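Long-range contacts in oligoribonuclease (Colwellia psychrerythraea, PDB 6A4D), which probably degrades short RNA oligonucleotides as a 3'-to-5' exoribonuclease, releasing nucleoside monophosphates: residues Leu14-Met18 with Ile28-Ala32; Ile31-Ile35 with Ser92-Val96. The protein carries 1 engineered substitution. All coordinates share one frame; numbering follows the deposited sequence.

Contact 1. Residues Leu14-Met18 with Ile28-Ala32; sequences LDLEM and ILEIA. With 9RC (5'-O-[(S)-hydroxy(4-nitrophenoxy)phosphoryl]thymidine), chain D.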
loop_
_atom_site.group_PDB
_atom_site.type_symbol
_atom_site.label_atom_id
_atom_site.label_comp_id
_atom_site.label_asym_id
_atom_site.label_seq_id
_atom_site.Cartn_x
_atom_site.Cartn_y
_atom_site.Cartn_z
ATOM N N LEU A 14 -0.495 11.747 5.207
ATOM C CA LEU A 14 -0.995 11.575 6.546
ATOM C C LEU A 14 -0.293 10.553 7.370
ATOM O O LEU A 14 0.458 9.694 6.886
ATOM C CB LEU A 14 -2.478 11.323 6.508
ATOM C CG LEU A 14 -3.031 10.190 5.693
ATOM C CD1 LEU A 14 -2.955 8.936 6.507
ATOM C CD2 LEU A 14 -4.496 10.467 5.367
ATOM N N ASP A 15 -0.531 10.644 8.660
ATOM C CA ASP A 15 -0.031 9.634 9.554
ATOM C C ASP A 15 -1.054 9.447 10.641
ATOM O O ASP A 15 -1.733 10.391 11.003
ATOM C CB ASP A 15 1.331 10.034 10.109
ATOM C CG ASP A 15 1.904 9.001 11.102
ATOM O OD1 ASP A 15 2.043 7.817 10.700
ATOM O OD2 ASP A 15 2.192 9.393 12.271
ATOM N N LEU A 16 -1.149 8.204 11.128
ATOM C CA LEU A 16 -2.102 7.799 12.151
ATOM C C LEU A 16 -1.369 7.085 13.269
ATOM O O LEU A 16 -0.363 6.422 13.046
ATOM C CB LEU A 16 -3.098 6.783 11.584
ATOM C CG LEU A 16 -4.169 7.193 10.578
ATOM C CD1 LEU A 16 -5.255 6.130 10.447
ATOM C CD2 LEU A 16 -4.829 8.499 10.907
ATOM N N GLU A 17 -1.897 7.194 14.483
ATOM C CA GLU A 17 -1.514 6.287 15.558
ATOM C C GLU A 17 -2.756 5.469 15.856
ATOM O O GLU A 17 -3.888 5.970 15.710
ATOM C CB GLU A 17 -1.005 7.048 16.777
ATOM C CG GLU A 17 0.203 7.970 16.554
ATOM C CD GLU A 17 1.298 7.331 15.712
ATOM O OE1 GLU A 17 1.686 6.184 16.018
ATOM O OE2 GLU A 17 1.733 7.946 14.704
ATOM N N MET A 18 -2.537 4.209 16.217
ATOM C CA MET A 18 -3.603 3.282 16.533
ATOM C C MET A 18 -3.269 2.539 17.858
ATOM O O MET A 18 -2.231 2.768 18.463
ATOM C CB MET A 18 -3.712 2.295 15.402
ATOM C CG MET A 18 -3.868 2.912 14.038
ATOM S SD MET A 18 -2.330 3.378 13.193
ATOM C CE MET A 18 -2.703 2.816 11.546
ATOM N N ILE A 28 -8.387 3.957 16.092
ATOM C CA ILE A 28 -7.488 5.059 15.793
ATOM C C ILE A 28 -7.350 5.990 16.989
ATOM O O ILE A 28 -8.375 6.429 17.566
ATOM C CB ILE A 28 -8.013 5.883 14.605
ATOM C CG1 ILE A 28 -8.121 5.006 13.383
ATOM C CG2 ILE A 28 -7.119 7.092 14.370
ATOM C CD1 ILE A 28 -8.869 5.708 12.286
ATOM N N LEU A 29 -6.101 6.329 17.325
ATOM C CA LEU A 29 -5.825 7.295 18.414
ATOM C C LEU A 29 -5.514 8.721 17.983
ATOM O O LEU A 29 -5.805 9.667 18.718
ATOM C CB LEU A 29 -4.704 6.761 19.305
ATOM C CG LEU A 29 -5.087 5.461 20.006
ATOM C CD1 LEU A 29 -3.924 4.992 20.842
ATOM C CD2 LEU A 29 -6.341 5.659 20.859
ATOM N N GLU A 30 -4.951 8.883 16.789
ATOM C CA GLU A 30 -4.505 10.200 16.331
ATOM C C GLU A 30 -4.498 10.245 14.828
ATOM O O GLU A 30 -4.229 9.228 14.191
ATOM C CB GLU A 30 -3.077 10.472 16.814
ATOM C CG GLU A 30 -2.684 11.941 16.868
ATOM C CD GLU A 30 -1.184 12.149 17.111
ATOM O OE1 GLU A 30 -0.368 11.219 16.947
ATOM O OE2 GLU A 30 -0.806 13.280 17.451
ATOM N N ILE A 31 -4.767 11.427 14.288
ATOM C CA ILE A 31 -4.622 11.693 12.878
ATOM C C ILE A 31 -3.962 13.081 12.647
ATOM O O ILE A 31 -4.257 14.062 13.320
ATOM C CB ILE A 31 -5.995 11.529 12.147
ATOM C CG1 ILE A 31 -5.851 11.793 10.646
ATOM C CG2 ILE A 31 -7.098 12.432 12.712
ATOM C CD1 ILE A 31 -7.025 11.266 9.856
ATOM N N ALA A 32 -3.015 13.122 11.730
ATOM C CA ALA A 32 -2.396 14.390 11.254
ATOM C C ALA A 32 -2.341 14.360 9.722
ATOM O O ALA A 32 -2.177 13.277 9.140
ATOM C CB ALA A 32 -1.003 14.558 11.846
HETATM O OAJ 9RC D . 1.341 -1.767 17.890
HETATM C CAE 9RC D . 2.355 -1.450 17.269
HETATM N NAI 9RC D . 3.557 -2.102 17.564
HETATM C CAL 9RC D . 4.728 -1.786 16.900
HETATM O OAS 9RC D . 5.758 -2.364 17.223
HETATM C CAT 9RC D . 4.724 -0.818 15.908
HETATM C CAU 9RC D . 5.913 -0.490 15.231
HETATM C CAF 9RC D . 3.519 -0.200 15.615
HETATM N NAB 9RC D . 2.321 -0.518 16.298
HETATM C CAA 9RC D . 1.013 0.161 15.976
HETATM O OAC 9RC D . 1.099 0.808 14.702
HETATM C CAD 9RC D . 0.654 1.256 16.958
HETATM C CAH 9RC D . 1.155 2.485 16.261
HETATM O OAK 9RC D . 0.440 3.654 16.614
HETATM C CAG 9RC D . 0.830 2.200 14.860
HETATM C CAR 9RC D . 1.672 3.120 13.901
HETATM O OAQ 9RC D . 3.119 2.869 13.930
HETATM P PAP 9RC D . 4.223 4.083 14.204
HETATM O OAO 9RC D . 4.269 5.073 13.081
HETATM O OAN 9RC D . 3.695 4.718 15.569
HETATM O OAM 9RC D . 5.663 3.503 14.613
HETATM C CAV 9RC D . 6.819 3.463 13.883
HETATM C CAW 9RC D . 7.717 2.469 14.284
HETATM C CAY 9RC D . 8.938 2.316 13.643
HETATM C CBA 9RC D . 9.265 3.164 12.581
HETATM N NBB 9RC D . 10.447 2.990 11.995
HETATM O OBD 9RC D . 10.526 2.243 10.710
HETATM O OBC 9RC D . 11.659 3.515 12.714
HETATM C CAZ 9RC D . 8.378 4.178 12.166
HETATM C CAX 9RC D . 7.152 4.332 12.817
#
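Glu17 lies alongside Glu30, the two side chains pointing the same way, and the closest touch is a methylene against a carboxylate oxygen, Glu17 CG 3.3 Å from Glu30 OE1. Nearer the backbone, Glu17 CB and Glu30 CB are 4.0 Å apart. The two acids then part. Glu30 runs extended beyond CG, and its OE2 forms a salt bridge with Arg77, while OE1 is buried by the contact and has no polar partner. Glu17 instead folds at its second torsion (chi2 -44°), which turns its carboxylate toward the bound thymidine ester. There Glu17 OE1 accepts a hydrogen bond of 2.9 Å from the sugar hydroxyl OAK of the ligand. OAK in turn accepts from Met18 N in a nearly straight bond (166° at the hydrogen), so one hydroxyl is gripped by a side chain and the backbone next to it.

The frame is an antiparallel hairpin in the RNase H-like exonuclease fold, with a classic beta bulge where Leu29 and Glu30 both face Glu17. At the bulge Glu17 O accepts from Leu29 N at 2.8 Å and from Glu30 N at 3.3 Å, both donors reaching it from the same face of the carbonyl plane. The Asp-Leu-Glu sequence of residues 15 to 17 is consistent with the first acidic motif of the DEDD exonucleases, and it places Asp15 on the same sheet face as Glu17. The other face is apolar. Leu16 CD2 presses tightly on Ile31 CG1 at 3.5 Å, the two side chains side by side and pointing the same way, while the second methyl, Leu16 CD1, meets Ile28 CD1 at 4.1 Å. Helix 112-122 packs over this face at Leu16 and Met18, through Ile119 and Phe118.

Contact 2. Residues Ile31-Ile35 with Ser92-Val96; sequences IAIII and SLAFV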
loop_
_atom_site.group_PDB
_atom_site.type_symbol
_atom_site.label_atom_id
_atom_site.label_comp_id
_atom_site.label_asym_id
_atom_site.label_seq_id
_atom_site.Cartn_x
_atom_site.Cartn_y
_atom_site.Cartn_z
ATOM N N ILE A 31 -4.767 11.427 14.288
ATOM C CA ILE A 31 -4.622 11.693 12.878
ATOM C C ILE A 31 -3.962 13.081 12.647
ATOM O O ILE A 31 -4.257 14.062 13.320
ATOM C CB ILE A 31 -5.995 11.529 12.147
ATOM C CG1 ILE A 31 -5.851 11.793 10.646
ATOM C CG2 ILE A 31 -7.098 12.432 12.712
ATOM C CD1 ILE A 31 -7.025 11.266 9.856
ATOM N N ALA A 32 -3.015 13.122 11.730
ATOM C CA ALA A 32 -2.396 14.390 11.254
ATOM C C ALA A 32 -2.341 14.360 9.722
ATOM O O ALA A 32 -2.177 13.277 9.140
ATOM C CB ALA A 32 -1.003 14.558 11.846
ATOM N N ILE A 33 -2.537 15.512 9.085
ATOM C CA ILE A 33 -2.542 15.608 7.614
ATOM C C ILE A 33 -1.657 16.793 7.185
ATOM O O ILE A 33 -1.741 17.878 7.758
ATOM C CB ILE A 33 -3.963 15.823 7.014
ATOM C CG1 ILE A 33 -4.973 14.767 7.478
ATOM C CG2 ILE A 33 -3.939 15.905 5.467
ATOM C CD1 ILE A 33 -6.402 15.274 7.369
ATOM N N ILE A 34 -0.826 16.594 6.167
ATOM C CA ILE A 34 -0.100 17.698 5.520
ATOM C C ILE A 34 -0.370 17.628 4.028
ATOM O O ILE A 34 -0.407 16.566 3.430
ATOM C CB ILE A 34 1.394 17.625 5.856
ATOM C CG1 ILE A 34 1.555 17.986 7.322
ATOM C CG2 ILE A 34 2.219 18.532 4.938
ATOM C CD1 ILE A 34 2.963 18.118 7.834
ATOM N N ILE A 35 -0.588 18.782 3.436
ATOM C CA ILE A 35 -0.718 18.928 2.008
ATOM C C ILE A 35 0.579 19.512 1.464
ATOM O O ILE A 35 1.070 20.486 2.015
ATOM C CB ILE A 35 -1.838 19.917 1.694
ATOM C CG1 ILE A 35 -3.142 19.480 2.397
ATOM C CG2 ILE A 35 -2.031 20.044 0.191
ATOM C CD1 ILE A 35 -3.873 18.358 1.687
ATOM N N SER A 92 -11.320 16.680 8.875
ATOM C CA SER A 92 -10.271 16.204 7.918
ATOM C C SER A 92 -10.723 16.232 6.464
ATOM O O SER A 92 -9.973 16.703 5.593
ATOM C CB SER A 92 -9.799 14.832 8.313
ATOM O OG SER A 92 -9.140 14.929 9.567
ATOM N N LEU A 93 -11.949 15.788 6.209
ATOM C CA LEU A 93 -12.509 15.804 4.873
ATOM C C LEU A 93 -12.630 17.219 4.335
ATOM O O LEU A 93 -12.195 17.498 3.225
ATOM C CB LEU A 93 -13.864 15.134 4.826
ATOM C CG LEU A 93 -14.469 15.021 3.430
ATOM C CD1 LEU A 93 -13.488 14.457 2.389
ATOM C CD2 LEU A 93 -15.763 14.206 3.467
ATOM N N ALA A 94 -13.179 18.115 5.149
ATOM C CA ALA A 94 -13.313 19.539 4.770
ATOM C C ALA A 94 -11.964 20.158 4.463
ATOM O O ALA A 94 -11.841 20.895 3.507
ATOM C CB ALA A 94 -13.984 20.321 5.880
ATOM N N PHE A 95 -10.961 19.859 5.273
ATOM C CA PHE A 95 -9.602 20.321 5.021
ATOM C C PHE A 95 -9.008 19.871 3.687
ATOM O O PHE A 95 -8.487 20.697 2.943
ATOM C CB PHE A 95 -8.688 19.880 6.130
ATOM C CG PHE A 95 -7.265 20.252 5.924
ATOM C CD1 PHE A 95 -6.862 21.580 6.040
ATOM C CD2 PHE A 95 -6.299 19.276 5.634
ATOM C CE1 PHE A 95 -5.533 21.937 5.883
ATOM C CE2 PHE A 95 -4.955 19.623 5.459
ATOM C CZ PHE A 95 -4.569 20.949 5.600
ATOM N N VAL A 96 -9.105 18.577 3.365
ATOM C CA VAL A 96 -8.495 18.125 2.142
ATOM C C VAL A 96 -9.304 18.604 0.949
ATOM O O VAL A 96 -8.744 18.748 -0.131
ATOM C CB VAL A 96 -8.274 16.593 2.071
ATOM C CG1 VAL A 96 -7.195 16.210 3.068
ATOM C CG2 VAL A 96 -9.577 15.803 2.290
#
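Ile33 reaches from its strand toward helix 85-99 and divides at CB into two branches with separate targets. The CG2 methyl, anti to the backbone N, sits near the ring plane of Phe95 at its edge, 3.9 Å from CE2, and also meets Val96 CG1 at 4.1 Å. The other branch passes through CG1 and ends in CD1, which lands on Ser92, 3.6 Å from its CB and 3.5 Å from OG. That hydroxyl is hydrogen-bonded to Ala88 O within the helix, and the methyl packs against its side.

Ile35, one step further along the same strand face, touches the ring as well: its CG1 comes obliquely to within 3.6 Å of Phe95 CE2. Its tip CD1 continues to Val96 CG1, 4.2 Å away, the two side chains crossing at about a right angle. Phe95 owes this reach to a first torsion of 177°, which sends its ring past both isoleucines in the opposite direction to theirs.

Strand and helix run almost parallel here, 5° apart, with axes 10.2 Å from each other, as expected for a helix laid on a sheet. Ile12 of strand 11-18 and Phe126 of helix 124-127 join the same hydrophobic layer, while Ala32 and Ile34 face away, onto helix 163-180.

In the fold
Strand 28-36 carries both contacts, whose centres lie about 11 Å apart and which share Ile31 and Ala32. Contact 1 comes first along the chain, pairing this strand edge to edge with its hairpin partner 11-18. Contact 2 joins the later part of the strand to helix 85-99, which comes after strand 42-50 and three further helices. One contact pairs two neighbouring strands of the mixed sheet and the other lays a helix on one of its faces, giving a helix-sheet-helix layering with helix 163-180 on the opposite face. The first lines the nucleotide pocket; the second belongs to the hydrophobic core, the side chain of Ile31 being about 11 Å from a bound ligand.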